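Local coordinates for protein VP35 (PDB 6DKU) that probably antagonises interferon responses through its interferon inhibitory domain, as a homologue of the filoviral polymerase cofactor present in microbat genomes, at residues Leu7-Phe12 / Leu44-Met48; Val15-Tyr19 / Met48-Asn52; Arg24-Glu29 / Tyr95-Leu99; Ala80-Thr86 / Val114-Pro120. The protein carries 1 engineered substitution. One frame throughout, in Å; residues are numbered along the deposited sequence.

Contact 1: Leu7-Phe12 / Leu44-Met48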
loop_
_atom_site.group_PDB
_atom_site.type_symbol
_atom_site.label_atom_id
_atom_site.label_comp_id
_atom_site.label_asym_id
_atom_site.label_seq_id
_atom_site.Cartn_x
_atom_site.Cartn_y
_atom_site.Cartn_z
ATOM N N LEU A 7 -3.851 -17.394 -1.006
ATOM C CA LEU A 7 -3.428 -16.295 -0.147
ATOM C C LEU A 7 -4.614 -15.598 0.508
ATOM O O LEU A 7 -5.721 -15.554 -0.030
ATOM C CB LEU A 7 -2.623 -15.262 -0.931
ATOM C CG LEU A 7 -1.226 -15.668 -1.387
ATOM C CD1 LEU A 7 -0.986 -15.183 -2.806
ATOM C CD2 LEU A 7 -0.158 -15.149 -0.433
ATOM N N ASP A 8 -4.359 -15.051 1.683
ATOM C CA ASP A 8 -5.234 -14.107 2.360
ATOM C C ASP A 8 -4.417 -12.876 2.665
ATOM O O ASP A 8 -3.178 -12.919 2.619
ATOM C CB ASP A 8 -5.833 -14.717 3.639
ATOM C CG ASP A 8 -4.801 -14.954 4.725
ATOM O OD1 ASP A 8 -3.678 -15.392 4.405
ATOM O OD2 ASP A 8 -5.127 -14.724 5.911
ATOM N N PRO A 9 -5.055 -11.725 2.922
ATOM C CA PRO A 9 -4.288 -10.479 3.128
ATOM C C PRO A 9 -3.150 -10.588 4.129
ATOM O O PRO A 9 -2.055 -10.085 3.857
ATOM C CB PRO A 9 -5.362 -9.493 3.599
ATOM C CG PRO A 9 -6.597 -9.953 2.876
ATOM C CD PRO A 9 -6.506 -11.464 2.797
ATOM N N THR A 10 -3.367 -11.259 5.264
ATOM C CA THR A 10 -2.362 -11.287 6.326
ATOM C C THR A 10 -1.074 -11.957 5.860
ATOM O O THR A 10 0.026 -11.421 6.055
ATOM C CB THR A 10 -2.916 -12.005 7.559
ATOM O OG1 THR A 10 -4.188 -11.446 7.915
ATOM C CG2 THR A 10 -1.958 -11.855 8.729
ATOM N N GLU A 11 -1.189 -13.141 5.253
ATOM C CA GLU A 11 0.002 -13.820 4.752
ATOM C C GLU A 11 0.685 -13.008 3.649
ATOM O O GLU A 11 1.919 -12.939 3.600
ATOM C CB GLU A 11 -0.364 -15.223 4.266
ATOM C CG GLU A 11 0.783 -15.987 3.616
ATOM C CD GLU A 11 1.746 -16.608 4.617
ATOM O OE1 GLU A 11 1.540 -16.458 5.844
ATOM O OE2 GLU A 11 2.722 -17.247 4.163
ATOM N N PHE A 12 -0.097 -12.375 2.766
ATOM C CA PHE A 12 0.468 -11.480 1.753
ATOM C C PHE A 12 1.341 -10.405 2.396
ATOM O O PHE A 12 2.496 -10.193 1.998
ATOM C CB PHE A 12 -0.668 -10.843 0.935
ATOM C CG PHE A 12 -0.200 -9.862 -0.120
ATOM C CD1 PHE A 12 0.136 -10.299 -1.397
ATOM C CD2 PHE A 12 -0.108 -8.504 0.159
ATOM C CE1 PHE A 12 0.565 -9.402 -2.373
ATOM C CE2 PHE A 12 0.324 -7.599 -0.811
ATOM C CZ PHE A 12 0.659 -8.050 -2.077
ATOM N N LEU A 44 -4.412 -11.002 -4.868
ATOM C CA LEU A 44 -3.203 -11.154 -4.067
ATOM C C LEU A 44 -2.144 -11.976 -4.794
ATOM O O LEU A 44 -0.957 -11.648 -4.730
ATOM C CB LEU A 44 -3.528 -11.767 -2.704
ATOM C CG LEU A 44 -4.337 -10.930 -1.709
ATOM C CD1 LEU A 44 -4.587 -11.721 -0.445
ATOM C CD2 LEU A 44 -3.596 -9.654 -1.379
ATOM N N GLN A 45 -2.536 -13.033 -5.508
ATOM C CA GLN A 45 -1.486 -13.808 -6.166
ATOM C C GLN A 45 -1.031 -13.151 -7.473
ATOM O O GLN A 45 0.093 -13.390 -7.928
ATOM C CB GLN A 45 -1.929 -15.256 -6.353
ATOM C CG GLN A 45 -0.876 -16.129 -7.006
ATOM C CD GLN A 45 0.055 -16.739 -5.974
ATOM O OE1 GLN A 45 -0.396 -17.357 -5.010
ATOM N NE2 GLN A 45 1.363 -16.510 -6.140
ATOM N N VAL A 46 -1.851 -12.283 -8.062
ATOM C CA VAL A 46 -1.349 -11.439 -9.133
ATOM C C VAL A 46 -0.256 -10.518 -8.593
ATOM O O VAL A 46 0.868 -10.479 -9.114
ATOM C CB VAL A 46 -2.507 -10.658 -9.781
ATOM C CG1 VAL A 46 -1.955 -9.536 -10.647
ATOM C CG2 VAL A 46 -3.389 -11.592 -10.594
ATOM N N ALA A 47 -0.567 -9.784 -7.522
ATOM C CA ALA A 47 0.411 -8.885 -6.925
ATOM C C ALA A 47 1.671 -9.633 -6.502
ATOM O O ALA A 47 2.791 -9.147 -6.702
ATOM C CB ALA A 47 -0.225 -8.166 -5.738
ATOM N N MET A 48 1.507 -10.826 -5.928
ATOM C CA MET A 48 2.646 -11.593 -5.442
ATOM C C MET A 48 3.490 -12.120 -6.596
ATOM O O MET A 48 4.725 -12.066 -6.554
ATOM C CB MET A 48 2.157 -12.745 -4.575
ATOM C CG MET A 48 3.242 -13.719 -4.188
ATOM S SD MET A 48 4.078 -13.183 -2.691
ATOM C CE MET A 48 2.704 -13.122 -1.541
#

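Contact 2: Val15-Tyr19 / Met48-Asn52. Unlike the reference sequence in segment 15-19: Gly-18 (reference Ser).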
loop_
_atom_site.group_PDB
_atom_site.type_symbol
_atom_site.label_atom_id
_atom_site.label_comp_id
_atom_site.label_asym_id
_atom_site.label_seq_id
_atom_site.Cartn_x
_atom_site.Cartn_y
_atom_site.Cartn_z
ATOM N N VAL A 15 4.618 -11.993 3.964
ATOM C CA VAL A 15 5.616 -12.367 2.965
ATOM C C VAL A 15 6.298 -11.124 2.416
ATOM O O VAL A 15 7.530 -11.009 2.450
ATOM C CB VAL A 15 4.978 -13.185 1.831
ATOM C CG1 VAL A 15 5.908 -13.203 0.616
ATOM C CG2 VAL A 15 4.641 -14.586 2.295
ATOM N N LEU A 16 5.512 -10.174 1.900
ATOM C CA LEU A 16 6.146 -9.035 1.244
ATOM C C LEU A 16 6.922 -8.180 2.238
ATOM O O LEU A 16 8.038 -7.743 1.939
ATOM C CB LEU A 16 5.120 -8.194 0.487
ATOM C CG LEU A 16 4.991 -8.579 -0.990
ATOM C CD1 LEU A 16 4.065 -9.779 -1.161
ATOM C CD2 LEU A 16 4.509 -7.399 -1.822
ATOM N N THR A 17 6.368 -7.939 3.427
ATOM C CA THR A 17 7.118 -7.099 4.361
ATOM C C THR A 17 8.325 -7.820 4.944
ATOM O O THR A 17 9.197 -7.158 5.515
ATOM C CB THR A 17 6.226 -6.585 5.495
ATOM O OG1 THR A 17 5.525 -7.679 6.091
ATOM C CG2 THR A 17 5.224 -5.574 4.964
ATOM N N GLY A 18 8.399 -9.149 4.812
ATOM C CA GLY A 18 9.634 -9.843 5.134
ATOM C C GLY A 18 10.847 -9.300 4.397
ATOM O O GLY A 18 11.953 -9.292 4.941
ATOM N N TYR A 19 10.664 -8.824 3.160
ATOM C CA TYR A 19 11.789 -8.312 2.384
ATOM C C TYR A 19 12.195 -6.904 2.784
ATOM O O TYR A 19 13.253 -6.432 2.360
ATOM C CB TYR A 19 11.468 -8.348 0.887
ATOM C CG TYR A 19 11.304 -9.754 0.367
ATOM C CD1 TYR A 19 10.060 -10.368 0.367
ATOM C CD2 TYR A 19 12.391 -10.476 -0.100
ATOM C CE1 TYR A 19 9.901 -11.652 -0.084
ATOM C CE2 TYR A 19 12.241 -11.765 -0.560
ATOM C CZ TYR A 19 10.994 -12.349 -0.549
ATOM O OH TYR A 19 10.825 -13.636 -1.002
ATOM N N MET A 48 1.507 -10.826 -5.928
ATOM C CA MET A 48 2.646 -11.593 -5.442
ATOM C C MET A 48 3.490 -12.120 -6.596
ATOM O O MET A 48 4.725 -12.066 -6.554
ATOM C CB MET A 48 2.157 -12.745 -4.575
ATOM C CG MET A 48 3.242 -13.719 -4.188
ATOM S SD MET A 48 4.078 -13.183 -2.691
ATOM C CE MET A 48 2.704 -13.122 -1.541
ATOM N N ASP A 49 2.840 -12.651 -7.630
ATOM C CA ASP A 49 3.573 -13.120 -8.798
ATOM C C ASP A 49 4.376 -11.989 -9.429
ATOM O O ASP A 49 5.530 -12.187 -9.827
ATOM C CB ASP A 49 2.603 -13.729 -9.812
ATOM C CG ASP A 49 2.069 -15.086 -9.373
ATOM O OD1 ASP A 49 2.711 -15.733 -8.511
ATOM O OD2 ASP A 49 1.007 -15.502 -9.898
ATOM N N HIS A 50 3.787 -10.792 -9.511
ATOM C CA HIS A 50 4.505 -9.650 -10.069
ATOM C C HIS A 50 5.688 -9.254 -9.190
ATOM O O HIS A 50 6.784 -8.980 -9.695
ATOM C CB HIS A 50 3.543 -8.475 -10.249
ATOM C CG HIS A 50 4.201 -7.224 -10.745
ATOM N ND1 HIS A 50 4.312 -6.922 -12.086
ATOM C CD2 HIS A 50 4.784 -6.199 -10.078
ATOM C CE1 HIS A 50 4.932 -5.763 -12.223
ATOM N NE2 HIS A 50 5.232 -5.305 -11.021
ATOM N N PHE A 51 5.475 -9.212 -7.873
ATOM C CA PHE A 51 6.548 -8.922 -6.926
ATOM C C PHE A 51 7.718 -9.883 -7.109
ATOM O O PHE A 51 8.876 -9.461 -7.239
ATOM C CB PHE A 51 5.990 -9.006 -5.506
ATOM C CG PHE A 51 7.007 -8.787 -4.425
ATOM C CD1 PHE A 51 7.420 -7.507 -4.095
ATOM C CD2 PHE A 51 7.518 -9.858 -3.709
ATOM C CE1 PHE A 51 8.340 -7.296 -3.092
ATOM C CE2 PHE A 51 8.438 -9.657 -2.700
ATOM C CZ PHE A 51 8.851 -8.375 -2.392
ATOM N N ASN A 52 7.431 -11.186 -7.131
ATOM C CA ASN A 52 8.493 -12.163 -7.314
ATOM C C ASN A 52 9.137 -12.048 -8.689
ATOM O O ASN A 52 10.335 -12.316 -8.834
ATOM C CB ASN A 52 7.946 -13.567 -7.087
ATOM C CG ASN A 52 7.509 -13.788 -5.658
ATOM O OD1 ASN A 52 8.135 -13.291 -4.725
ATOM N ND2 ASN A 52 6.433 -14.540 -5.478
#

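Contact 3: Arg24-Glu29 / Tyr95-Leu99. Engineered in segment 95-99: Arg-97 (natural residue Gly).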
loop_
_atom_site.group_PDB
_atom_site.type_symbol
_atom_site.label_atom_id
_atom_site.label_comp_id
_atom_site.label_asym_id
_atom_site.label_seq_id
_atom_site.Cartn_x
_atom_site.Cartn_y
_atom_site.Cartn_z
ATOM N N ARG A 24 9.369 0.906 10.458
ATOM C CA ARG A 24 8.196 0.810 9.603
ATOM C C ARG A 24 8.026 2.121 8.851
ATOM O O ARG A 24 8.082 3.198 9.450
ATOM C CB ARG A 24 6.956 0.479 10.432
ATOM C CG ARG A 24 5.649 0.604 9.674
ATOM C CD ARG A 24 4.454 0.649 10.605
ATOM N NE ARG A 24 3.216 0.385 9.881
ATOM C CZ ARG A 24 2.471 -0.705 10.030
ATOM N NH1 ARG A 24 2.829 -1.647 10.884
ATOM N NH2 ARG A 24 1.360 -0.850 9.326
ATOM N N THR A 25 7.880 2.033 7.525
ATOM C CA THR A 25 7.717 3.219 6.685
ATOM C C THR A 25 6.526 3.071 5.750
ATOM O O THR A 25 5.770 2.097 5.835
ATOM C CB THR A 25 8.969 3.496 5.837
ATOM O OG1 THR A 25 9.074 2.519 4.794
ATOM C CG2 THR A 25 10.230 3.471 6.680
ATOM N N ALA A 26 6.370 4.020 4.826
ATOM C CA ALA A 26 5.251 3.953 3.900
ATOM C C ALA A 26 5.322 2.761 2.955
ATOM O O ALA A 26 4.331 2.487 2.276
ATOM C CB ALA A 26 5.162 5.238 3.080
ATOM N N PHE A 27 6.456 2.062 2.862
ATOM C CA PHE A 27 6.477 0.875 2.009
ATOM C C PHE A 27 5.700 -0.261 2.659
ATOM O O PHE A 27 4.911 -0.944 1.991
ATOM C CB PHE A 27 7.917 0.459 1.699
ATOM C CG PHE A 27 8.577 1.298 0.631
ATOM C CD1 PHE A 27 8.328 1.064 -0.714
ATOM C CD2 PHE A 27 9.445 2.329 0.974
ATOM C CE1 PHE A 27 8.933 1.839 -1.701
ATOM C CE2 PHE A 27 10.055 3.109 -0.006
ATOM C CZ PHE A 27 9.795 2.863 -1.344
ATOM N N HIS A 28 5.897 -0.467 3.967
ATOM C CA HIS A 28 5.072 -1.415 4.710
ATOM C C HIS A 28 3.595 -1.088 4.541
ATOM O O HIS A 28 2.768 -1.975 4.287
ATOM C CB HIS A 28 5.443 -1.388 6.195
ATOM C CG HIS A 28 6.892 -1.630 6.471
ATOM N ND1 HIS A 28 7.850 -0.648 6.337
ATOM C CD2 HIS A 28 7.545 -2.739 6.893
ATOM C CE1 HIS A 28 9.031 -1.145 6.660
ATOM N NE2 HIS A 28 8.872 -2.412 6.996
ATOM N N GLU A 29 3.254 0.197 4.671
ATOM C CA GLU A 29 1.879 0.627 4.485
ATOM C C GLU A 29 1.398 0.379 3.064
ATOM O O GLU A 29 0.226 0.056 2.868
ATOM C CB GLU A 29 1.728 2.104 4.841
ATOM C CG GLU A 29 2.495 2.526 6.073
ATOM C CD GLU A 29 1.871 2.032 7.364
ATOM O OE1 GLU A 29 0.865 1.288 7.299
ATOM O OE2 GLU A 29 2.390 2.394 8.446
ATOM N N TYR A 95 5.310 10.191 9.503
ATOM C CA TYR A 95 4.461 10.525 8.368
ATOM C C TYR A 95 3.946 11.959 8.426
ATOM O O TYR A 95 3.529 12.492 7.391
ATOM C CB TYR A 95 3.263 9.575 8.287
ATOM C CG TYR A 95 3.571 8.086 8.235
ATOM C CD1 TYR A 95 4.845 7.615 7.961
ATOM C CD2 TYR A 95 2.566 7.148 8.455
ATOM C CE1 TYR A 95 5.112 6.257 7.916
ATOM C CE2 TYR A 95 2.822 5.794 8.408
ATOM C CZ TYR A 95 4.099 5.351 8.142
ATOM O OH TYR A 95 4.364 3.997 8.104
ATOM N N HIS A 96 3.991 12.595 9.603
ATOM C CA HIS A 96 3.302 13.870 9.813
ATOM C C HIS A 96 3.703 14.915 8.778
ATOM O O HIS A 96 2.857 15.656 8.264
ATOM C CB HIS A 96 3.592 14.405 11.220
ATOM C CG HIS A 96 2.712 13.838 12.293
ATOM N ND1 HIS A 96 1.885 12.754 12.092
ATOM C CD2 HIS A 96 2.541 14.208 13.585
ATOM C CE1 HIS A 96 1.241 12.481 13.213
ATOM N NE2 HIS A 96 1.621 13.350 14.134
ATOM N N ARG A 97 4.998 15.004 8.473
ATOM C CA ARG A 97 5.466 16.064 7.589
ATOM C C ARG A 97 5.058 15.839 6.144
ATOM O O ARG A 97 5.024 16.802 5.373
ATOM C CB ARG A 97 6.983 16.205 7.684
ATOM C CG ARG A 97 7.707 14.905 7.939
ATOM C CD ARG A 97 9.202 15.100 7.858
ATOM N NE ARG A 97 9.690 14.803 6.517
ATOM C CZ ARG A 97 10.060 13.591 6.114
ATOM N NH1 ARG A 97 9.998 12.572 6.961
ATOM N NH2 ARG A 97 10.491 13.397 4.871
ATOM N N ARG A 98 4.738 14.603 5.757
ATOM C CA ARG A 98 4.362 14.313 4.380
ATOM C C ARG A 98 2.853 14.290 4.162
ATOM O O ARG A 98 2.408 14.208 3.013
ATOM C CB ARG A 98 4.964 12.976 3.937
ATOM C CG ARG A 98 6.473 12.881 4.145
ATOM C CD ARG A 98 7.094 11.763 3.310
ATOM N NE ARG A 98 6.552 10.445 3.645
ATOM C CZ ARG A 98 5.770 9.729 2.840
ATOM N NH1 ARG A 98 5.426 10.203 1.647
ATOM N NH2 ARG A 98 5.325 8.540 3.228
ATOM N N LEU A 99 2.060 14.363 5.226
ATOM C CA LEU A 99 0.614 14.357 5.068
ATOM C C LEU A 99 0.166 15.619 4.337
ATOM O O LEU A 99 0.623 16.725 4.642
ATOM C CB LEU A 99 -0.063 14.247 6.433
ATOM C CG LEU A 99 0.237 13.009 7.289
ATOM C CD1 LEU A 99 -0.406 13.137 8.667
ATOM C CD2 LEU A 99 -0.208 11.718 6.612
HETATM O O HOH W 1 7.337 6.781 4.848
#

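Contact 4: Ala80-Thr86 / Val114-Pro120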
loop_
_atom_site.group_PDB
_atom_site.type_symbol
_atom_site.label_atom_id
_atom_site.label_comp_id
_atom_site.label_asym_id
_atom_site.label_seq_id
_atom_site.Cartn_x
_atom_site.Cartn_y
_atom_site.Cartn_z
ATOM N N ALA A 80 -7.153 4.420 -3.230
ATOM C CA ALA A 80 -6.369 4.188 -2.031
ATOM C C ALA A 80 -7.297 3.854 -0.869
ATOM O O ALA A 80 -8.370 4.454 -0.741
ATOM C CB ALA A 80 -5.528 5.418 -1.691
ATOM N N PRO A 81 -6.923 2.913 -0.009
ATOM C CA PRO A 81 -7.798 2.553 1.112
ATOM C C PRO A 81 -7.846 3.642 2.175
ATOM O O PRO A 81 -6.912 4.428 2.346
ATOM C CB PRO A 81 -7.154 1.279 1.662
ATOM C CG PRO A 81 -5.712 1.420 1.329
ATOM C CD PRO A 81 -5.676 2.128 -0.008
ATOM N N THR A 82 -8.954 3.671 2.905
ATOM C CA THR A 82 -9.147 4.615 3.994
ATOM C C THR A 82 -8.890 3.929 5.327
ATOM O O THR A 82 -9.336 2.803 5.552
ATOM C CB THR A 82 -10.564 5.182 3.952
ATOM O OG1 THR A 82 -10.911 5.429 2.585
ATOM C CG2 THR A 82 -10.690 6.459 4.778
ATOM N N THR A 83 -8.137 4.603 6.189
ATOM C CA THR A 83 -7.942 4.221 7.581
ATOM C C THR A 83 -8.549 5.303 8.464
ATOM O O THR A 83 -8.444 6.498 8.159
ATOM C CB THR A 83 -6.455 4.069 7.935
ATOM O OG1 THR A 83 -5.784 3.263 6.959
ATOM C CG2 THR A 83 -6.312 3.424 9.305
ATOM N N GLN A 84 -9.176 4.894 9.557
ATOM C CA GLN A 84 -9.782 5.832 10.489
ATOM C C GLN A 84 -8.926 5.910 11.744
ATOM O O GLN A 84 -8.464 4.881 12.246
ATOM C CB GLN A 84 -11.217 5.416 10.826
ATOM C CG GLN A 84 -12.194 5.726 9.702
ATOM C CD GLN A 84 -13.606 5.978 10.189
ATOM O OE1 GLN A 84 -13.940 5.694 11.338
ATOM N NE2 GLN A 84 -14.443 6.530 9.316
ATOM N N VAL A 85 -8.695 7.130 12.234
ATOM C CA VAL A 85 -7.927 7.352 13.454
ATOM C C VAL A 85 -8.654 8.364 14.325
ATOM O O VAL A 85 -9.263 9.313 13.815
ATOM C CB VAL A 85 -6.487 7.829 13.157
ATOM C CG1 VAL A 85 -5.587 6.647 12.842
ATOM C CG2 VAL A 85 -6.469 8.840 12.019
ATOM N N THR A 86 -8.579 8.161 15.644
ATOM C CA THR A 86 -9.260 9.045 16.581
ATOM C C THR A 86 -8.728 10.474 16.501
ATOM O O THR A 86 -9.454 11.422 16.824
ATOM C CB THR A 86 -9.119 8.488 18.008
ATOM O OG1 THR A 86 -9.247 7.061 17.980
ATOM C CG2 THR A 86 -10.214 9.031 18.887
ATOM N N VAL A 114 -1.178 6.049 -0.756
ATOM C CA VAL A 114 -1.101 4.829 0.040
ATOM C C VAL A 114 -2.290 4.790 0.990
ATOM O O VAL A 114 -3.098 3.854 0.957
ATOM C CB VAL A 114 0.225 4.737 0.812
ATOM C CG1 VAL A 114 0.297 3.418 1.576
ATOM C CG2 VAL A 114 1.411 4.886 -0.140
ATOM N N TYR A 115 -2.414 5.800 1.838
ATOM C CA TYR A 115 -3.521 5.864 2.776
ATOM C C TYR A 115 -4.225 7.203 2.663
ATOM O O TYR A 115 -3.585 8.251 2.518
ATOM C CB TYR A 115 -3.060 5.683 4.225
ATOM C CG TYR A 115 -2.730 4.272 4.630
ATOM C CD1 TYR A 115 -3.244 3.181 3.937
ATOM C CD2 TYR A 115 -1.900 4.030 5.718
ATOM C CE1 TYR A 115 -2.929 1.889 4.312
ATOM C CE2 TYR A 115 -1.582 2.750 6.099
ATOM C CZ TYR A 115 -2.097 1.683 5.395
ATOM O OH TYR A 115 -1.775 0.406 5.786
ATOM N N ILE A 116 -5.541 7.153 2.743
ATOM C CA ILE A 116 -6.356 8.313 3.058
ATOM C C ILE A 116 -6.740 8.166 4.526
ATOM O O ILE A 116 -7.586 7.334 4.874
ATOM C CB ILE A 116 -7.591 8.405 2.158
ATOM C CG1 ILE A 116 -7.183 8.438 0.688
ATOM C CG2 ILE A 116 -8.379 9.648 2.487
ATOM C CD1 ILE A 116 -5.935 9.241 0.396
ATOM N N TYR A 117 -6.093 8.938 5.397
ATOM C CA TYR A 117 -6.432 8.905 6.814
ATOM C C TYR A 117 -7.689 9.720 7.075
ATOM O O TYR A 117 -7.868 10.804 6.514
ATOM C CB TYR A 117 -5.292 9.460 7.661
ATOM C CG TYR A 117 -4.108 8.540 7.793
ATOM C CD1 TYR A 117 -4.182 7.382 8.549
ATOM C CD2 TYR A 117 -2.909 8.843 7.174
ATOM C CE1 TYR A 117 -3.091 6.543 8.667
ATOM C CE2 TYR A 117 -1.819 8.018 7.286
ATOM C CZ TYR A 117 -1.911 6.872 8.031
ATOM O OH TYR A 117 -0.811 6.059 8.133
ATOM N N LEU A 118 -8.551 9.202 7.948
ATOM C CA LEU A 118 -9.788 9.870 8.347
ATOM C C LEU A 118 -9.637 10.374 9.776
ATOM O O LEU A 118 -9.564 9.577 10.719
ATOM C CB LEU A 118 -10.974 8.922 8.204
ATOM C CG LEU A 118 -11.784 9.173 6.939
ATOM C CD1 LEU A 118 -12.704 10.371 7.157
ATOM C CD2 LEU A 118 -10.837 9.417 5.755
ATOM N N THR A 119 -9.578 11.696 9.927
ATOM C CA THR A 119 -9.435 12.373 11.204
ATOM C C THR A 119 -10.659 13.239 11.468
ATOM O O THR A 119 -11.316 13.693 10.525
ATOM C CB THR A 119 -8.180 13.254 11.243
ATOM O OG1 THR A 119 -8.494 14.533 10.680
ATOM C CG2 THR A 119 -7.046 12.614 10.450
ATOM N N PRO A 120 -10.996 13.469 12.741
ATOM C CA PRO A 120 -12.215 14.230 13.054
ATOM C C PRO A 120 -12.261 15.612 12.432
ATOM O O PRO A 120 -13.354 16.079 12.098
ATOM C CB PRO A 120 -12.201 14.288 14.585
ATOM C CG PRO A 120 -11.506 13.022 14.971
ATOM C CD PRO A 120 -10.427 12.832 13.940
#

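Contact 1: Leu7-Phe12 / Leu44-Met48
Leu-7 and Leu-44 bring the two backbones closest, CA to CA 6.5 Å. The first segment runs extended through Leu-7 and turns helical at Pro-9, with Asp-8 as N-cap, its OD1 weakly accepting from Glu-11 N; residues 44-48 are helical throughout. Leu-44 divides its two methyls between different partners. CD2 lies over one face of the Phe-12 ring, 3.9 Å from the ring centroid and 22° off its normal, a CH-pi contact displaced toward the CG side of the ring. CD1 reaches the start of the helix instead, packing on the backbone between Asp-8 and Pro-9 and on Pro-9 CD at 3.8 Å. Phe-12 holds its CG anti to the backbone N (chi1 178°), which carries the ring across to the second helix, where CE1 meets Ala-47 CB at 3.7 Å and CD1 meets Met-48 CE at 3.8 Å, both obliquely. Leu-7 also forks: CD1 lies against Gln-45, which crosses it at about a right angle, while CD2 touches Met-48 CE at 3.7 Å. The amide nitrogen of Gln-45 is engaged along its own helix by Asp-49. Helix 26-37 adjoins this apolar seam, with Ile-34 against both Phe-12 and Ala-47 and Ala-35 against Pro-9 and Phe-12, so that the start of helix 9-18 packs against both helices, 26-37 and 41-56.

Contact 2: Val15-Tyr19 / Met48-Asn52
Leu-16 meets two side chains of helix 41-56 with different branches. Its CG stands over the centre of the Phe-51 ring, 3.8 Å from the centroid and only 5° off the normal, a CH-pi contact to which CD2 adds, reaching CD1 of Phe-51 at 3.7 Å. The other methyl, CD1, lies on Met-48 CE at 3.6 Å, the leucine and methionine running alongside each other from facing helices. Met-48 is bent at both chi2 and chi3, a curl that turns its sulfur and methyl toward helix 9-18; there SD also touches Val-15 CG1 at 3.8 Å, the valine crossing it at about a right angle. Phe-51, with CG anti to its backbone N, extends straight across, and its far edge points at the face of Tyr-19 in an offset edge-to-face pair, centroids 5.2 Å apart and planes at 63°. The closest atoms of that pair are Tyr-19 CD1 and Phe-51 CE2, at 3.5 Å. Phe-51 also leans on Ala-64 and Leu-16 on Val-31, from helices 61-71 and 26-37. Held by carbon, sulfur and ring surfaces, the contact depends on shape fit and burial of apolar groups, with no polar bond between the two helical segments to set its direction.

Contact 3: Arg24-Glu29 / Tyr95-Leu99
Arg-24 touches Tyr-95 with its aliphatic part, CG lying 4.0 Å from the phenol OH. Its chain is extended from CG to NE and ends in a side-on, two-nitrogen salt bridge with Glu-29: NE donates to OE2 at 2.6 Å and NH2 to OE1 at 3.0 Å. Both bonds lie close to the guanidinium plane, but they come down on the carboxylate from above its plane. Thr-25 is the N-cap of helix 26-37, its OG1 accepting from Phe-27 N at 3.3 Å. Ala-26 places its CB at the edge of the Arg-98 guanidinium, and its backbone N donates at 2.9 Å to a water, which also accepts a weak bond from Arg-98 NH2. The firmer partner of Arg-98 is the carbonyl of Lys-127, bound by NH1. Glu-29 closes the walk. Bent at chi2 (-74°), it turns its carboxylate to the tip of Tyr-95, whose OH donates to OE2 at 2.6 Å, using the anti lone pair; carboxylate and ring planes stand 84° apart. OE1 has a further partner in Tyr-115 OH. A buried carboxylate with one arginine and two phenols around it is probably well compensated and likely to stay ionised, and has its rotation fixed by donors from several directions. Through it, the beginning of helix 26-37 is tied to the loop before strand 100-101 and to the sheet.

Contact 4: Ala80-Thr86 / Val114-Pro120
A parallel strand pair forms one margin of the mixed sheet, where strand 82-84 runs beside strand 113-119 with 31° between their directions; Ala-80 and Pro-81 come alongside first. Four backbone bonds join them. Ile-116 N donates to Pro-81 O almost straight (3.1 Å, 177°), and Thr-83 N returns the bond to Ile-116 O at 3.1 Å. Leu-118 N then donates to Thr-83 O at 2.7 Å, and Val-85 N to Leu-118 O at 3.0 Å. Thr-83 thus bonds both residues flanking its partner Tyr-117. On one face stand Thr-82, Gln-84, Ile-116 and Leu-118, with Gln-84 CG on Leu-118 CB at 3.7 Å; Thr-83 and Tyr-117 occupy the other. The hydroxyl of Thr-83, its OG1 beside the backbone N (chi1 -49°), sits over the centre of the Tyr-115 ring, 3.9 Å above its plane, while Pro-81 CG meets the edge of that ring, 4.0 Å from CD1. Val-114 CG1 covers the ring's opposite face. Tyr-115 OH reaches Glu-29 on helix 26-37, and Pro-81 packs on Ala-33 and Met-36 of the same helix. A classic beta bulge sets Val-114 and Tyr-115 together opposite Leu-126. Parallel on one side and antiparallel to strand 122-127 on the other, strand 113-119 is an interior strand of the small sheet that, beside a helical bundle, makes up the VP35 interferon inhibitory domain.

Overall arrangement
Contacts 1 and 2 are successive turns of one interface, helix 9-18 against helix 41-56, sharing Met-48; both are apolar, though contact 2 is the more buried and adds a ring pair, while contact 1 runs out to the exposed helix start. Contacts 3 and 4 belong to the sheet side of the fold and use polar bonds: side-chain charges and phenols in 3, regular backbone bonds in 4. They meet at Glu-29 and Tyr-115, so a polar link, flanked by apolar packing, joins helix 26-37 to the sheet. Contact 3 touches contact 2 through Thr-17 and His-28; contact 4 stays about 9 Å from contact 2, nearest atoms, and has a partly exposed outer strand.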